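Local coordinates for protein probable adenylyl-sulfate kinase (Synechocystis sp., PDB 5CB8) that phosphorylates adenosine 5'-phosphosulfate with ATP to form 3'-phosphoadenylyl sulfate, the activated sulfate of sulfur metabolism, at residues A36-I41 with V125-P130. Sequence-based numbering, arbitrary orientation.
Sequences AGKTTI and VFVNAP. With SO4 (sulfate ion), chain H.
The P-loop (Walker A motif) of this kinase, a probable ATP-binding site, rests here against the C-terminal end of strand 122-127, which neighbours strand 26-31 in the parallel sheet. Val127 is central, touching Ala36, Gly37, Lys38 and Ile41. Its CG1, anti to the backbone N (chi1 -175°), points at the turn into helix 38-50 and lies 3.4 Å from Ala36 O, whose hydrogen bond goes to Thr173 OG1. The same methyl meets Ile41 CD1 tip to tip at 4.1 Å, while Val127 CB touches Lys38 CG, the two side chains crossing at a slant. Two residues further on, Ala129 CB packs on Ala36 CB at 3.7 Å. No hydrogen bond joins the two segments; the contact is methyl groups and aliphatic chain, with one methyl set on a carbonyl oxygen.

Gly37 is the N-cap of the helix; at its phi of 105° a side chain would press on Ala36 O. A sulfate, probably from the crystallisation liquor, sits at this helix start, consistent with the place of an ATP phosphate. Gly37 N gives sulfate O2 a bond of 2.9 Å, and Thr39 N reaches sulfate O1 with an N-H...O angle of 162°. Gly35 N is a further donor. The Lys38 chain bends at chi3 and chi4, curling round sulfate O3; NZ, also bonded to Gly32 O, meets sulfate O3 at 2.7 Å, and Lys38 N grips that same oxygen at 2.8 Å.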
loop_
_atom_site.group_PDB
_atom_site.type_symbol
_atom_site.label_atom_id
_atom_site.label_comp_id
_atom_site.label_asym_id
_atom_site.label_seq_id
_atom_site.Cartn_x
_atom_site.Cartn_y
_atom_site.Cartn_z
ATOM N N ALA B 36 -3.404 -24.468 -5.451
ATOM C CA ALA B 36 -2.316 -25.212 -4.806
ATOM C C ALA B 36 -2.383 -25.195 -3.274
ATOM O O ALA B 36 -1.658 -25.942 -2.612
ATOM C CB ALA B 36 -0.957 -24.698 -5.284
ATOM N N GLY B 37 -3.237 -24.341 -2.710
ATOM C CA GLY B 37 -3.426 -24.317 -1.265
ATOM C C GLY B 37 -2.776 -23.131 -0.563
ATOM O O GLY B 37 -2.587 -23.159 0.658
ATOM N N LYS B 38 -2.457 -22.080 -1.316
ATOM C CA LYS B 38 -1.783 -20.906 -0.739
ATOM C C LYS B 38 -2.631 -20.219 0.340
ATOM O O LYS B 38 -2.146 -19.914 1.426
ATOM C CB LYS B 38 -1.428 -19.885 -1.827
ATOM C CG LYS B 38 -0.474 -20.380 -2.919
ATOM C CD LYS B 38 -0.118 -19.234 -3.871
ATOM C CE LYS B 38 -1.373 -18.673 -4.551
ATOM N NZ LYS B 38 -1.987 -19.658 -5.496
ATOM N N THR B 39 -3.903 -19.978 0.048
ATOM C CA THR B 39 -4.787 -19.291 0.983
ATOM C C THR B 39 -4.986 -20.084 2.281
ATOM O O THR B 39 -5.006 -19.523 3.383
ATOM C CB THR B 39 -6.135 -18.998 0.302
ATOM O OG1 THR B 39 -5.959 -17.926 -0.636
ATOM C CG2 THR B 39 -7.174 -18.609 1.308
ATOM N N THR B 40 -5.140 -21.398 2.140
ATOM C CA THR B 40 -5.339 -22.277 3.290
ATOM C C THR B 40 -4.150 -22.212 4.257
ATOM O O THR B 40 -4.327 -22.131 5.482
ATOM C CB THR B 40 -5.572 -23.728 2.834
ATOM O OG1 THR B 40 -6.796 -23.801 2.091
ATOM C CG2 THR B 40 -5.661 -24.667 4.026
ATOM N N ILE B 41 -2.943 -22.238 3.698
ATOM C CA ILE B 41 -1.720 -22.148 4.494
ATOM C C ILE B 41 -1.601 -20.760 5.107
ATOM O O ILE B 41 -1.254 -20.612 6.283
ATOM C CB ILE B 41 -0.462 -22.439 3.641
ATOM C CG1 ILE B 41 -0.418 -23.922 3.247
ATOM C CG2 ILE B 41 0.816 -22.071 4.413
ATOM C CD1 ILE B 41 0.705 -24.275 2.263
ATOM N N VAL B 125 8.091 -18.726 -0.306
ATOM C CA VAL B 125 7.521 -20.024 0.007
ATOM C C VAL B 125 6.868 -20.573 -1.262
ATOM O O VAL B 125 5.908 -19.991 -1.768
ATOM C CB VAL B 125 6.481 -19.904 1.142
ATOM C CG1 VAL B 125 5.900 -21.274 1.488
ATOM C CG2 VAL B 125 7.119 -19.271 2.387
ATOM N N PHE B 126 7.410 -21.669 -1.792
ATOM C CA PHE B 126 6.849 -22.312 -2.983
ATOM C C PHE B 126 5.746 -23.277 -2.545
ATOM O O PHE B 126 6.026 -24.350 -2.012
ATOM C CB PHE B 126 7.955 -23.079 -3.726
ATOM C CG PHE B 126 7.510 -23.737 -5.013
ATOM C CD1 PHE B 126 6.298 -23.408 -5.613
ATOM C CD2 PHE B 126 8.319 -24.688 -5.622
ATOM C CE1 PHE B 126 5.898 -24.018 -6.793
ATOM C CE2 PHE B 126 7.931 -25.300 -6.806
ATOM C CZ PHE B 126 6.711 -24.961 -7.392
ATOM N N VAL B 127 4.495 -22.877 -2.742
ATOM C CA VAL B 127 3.371 -23.766 -2.508
ATOM C C VAL B 127 3.197 -24.587 -3.773
ATOM O O VAL B 127 2.621 -24.113 -4.768
ATOM C CB VAL B 127 2.101 -22.977 -2.172
ATOM C CG1 VAL B 127 0.970 -23.936 -1.817
ATOM C CG2 VAL B 127 2.377 -22.038 -0.998
ATOM N N ASN B 128 3.716 -25.816 -3.729
ATOM C CA ASN B 128 3.898 -26.637 -4.917
ATOM C C ASN B 128 2.914 -27.800 -4.962
ATOM O O ASN B 128 3.103 -28.805 -4.272
ATOM C CB ASN B 128 5.342 -27.165 -4.921
ATOM C CG ASN B 128 5.675 -28.021 -6.137
ATOM O OD1 ASN B 128 4.888 -28.140 -7.084
ATOM N ND2 ASN B 128 6.874 -28.602 -6.125
ATOM N N ALA B 129 1.863 -27.660 -5.768
ATOM C CA ALA B 129 0.948 -28.765 -6.053
ATOM C C ALA B 129 0.995 -29.066 -7.546
ATOM O O ALA B 129 1.136 -28.150 -8.351
ATOM C CB ALA B 129 -0.471 -28.400 -5.630
ATOM N N PRO B 130 0.867 -30.346 -7.927
ATOM C CA PRO B 130 0.903 -30.674 -9.357
ATOM C C PRO B 130 -0.263 -30.018 -10.084
ATOM O O PRO B 130 -1.341 -29.874 -9.493
ATOM C CB PRO B 130 0.723 -32.191 -9.370
ATOM C CG PRO B 130 1.229 -32.644 -8.023
ATOM C CD PRO B 130 0.802 -31.551 -7.083
HETATM S S SO4 H . -4.754 -21.240 -3.754
HETATM O O1 SO4 H . -4.957 -20.255 -2.710
HETATM O O2 SO4 H . -5.387 -22.504 -3.386
HETATM O O3 SO4 H . -3.310 -21.457 -3.930
HETATM O O4 SO4 H . -5.325 -20.788 -5.035
#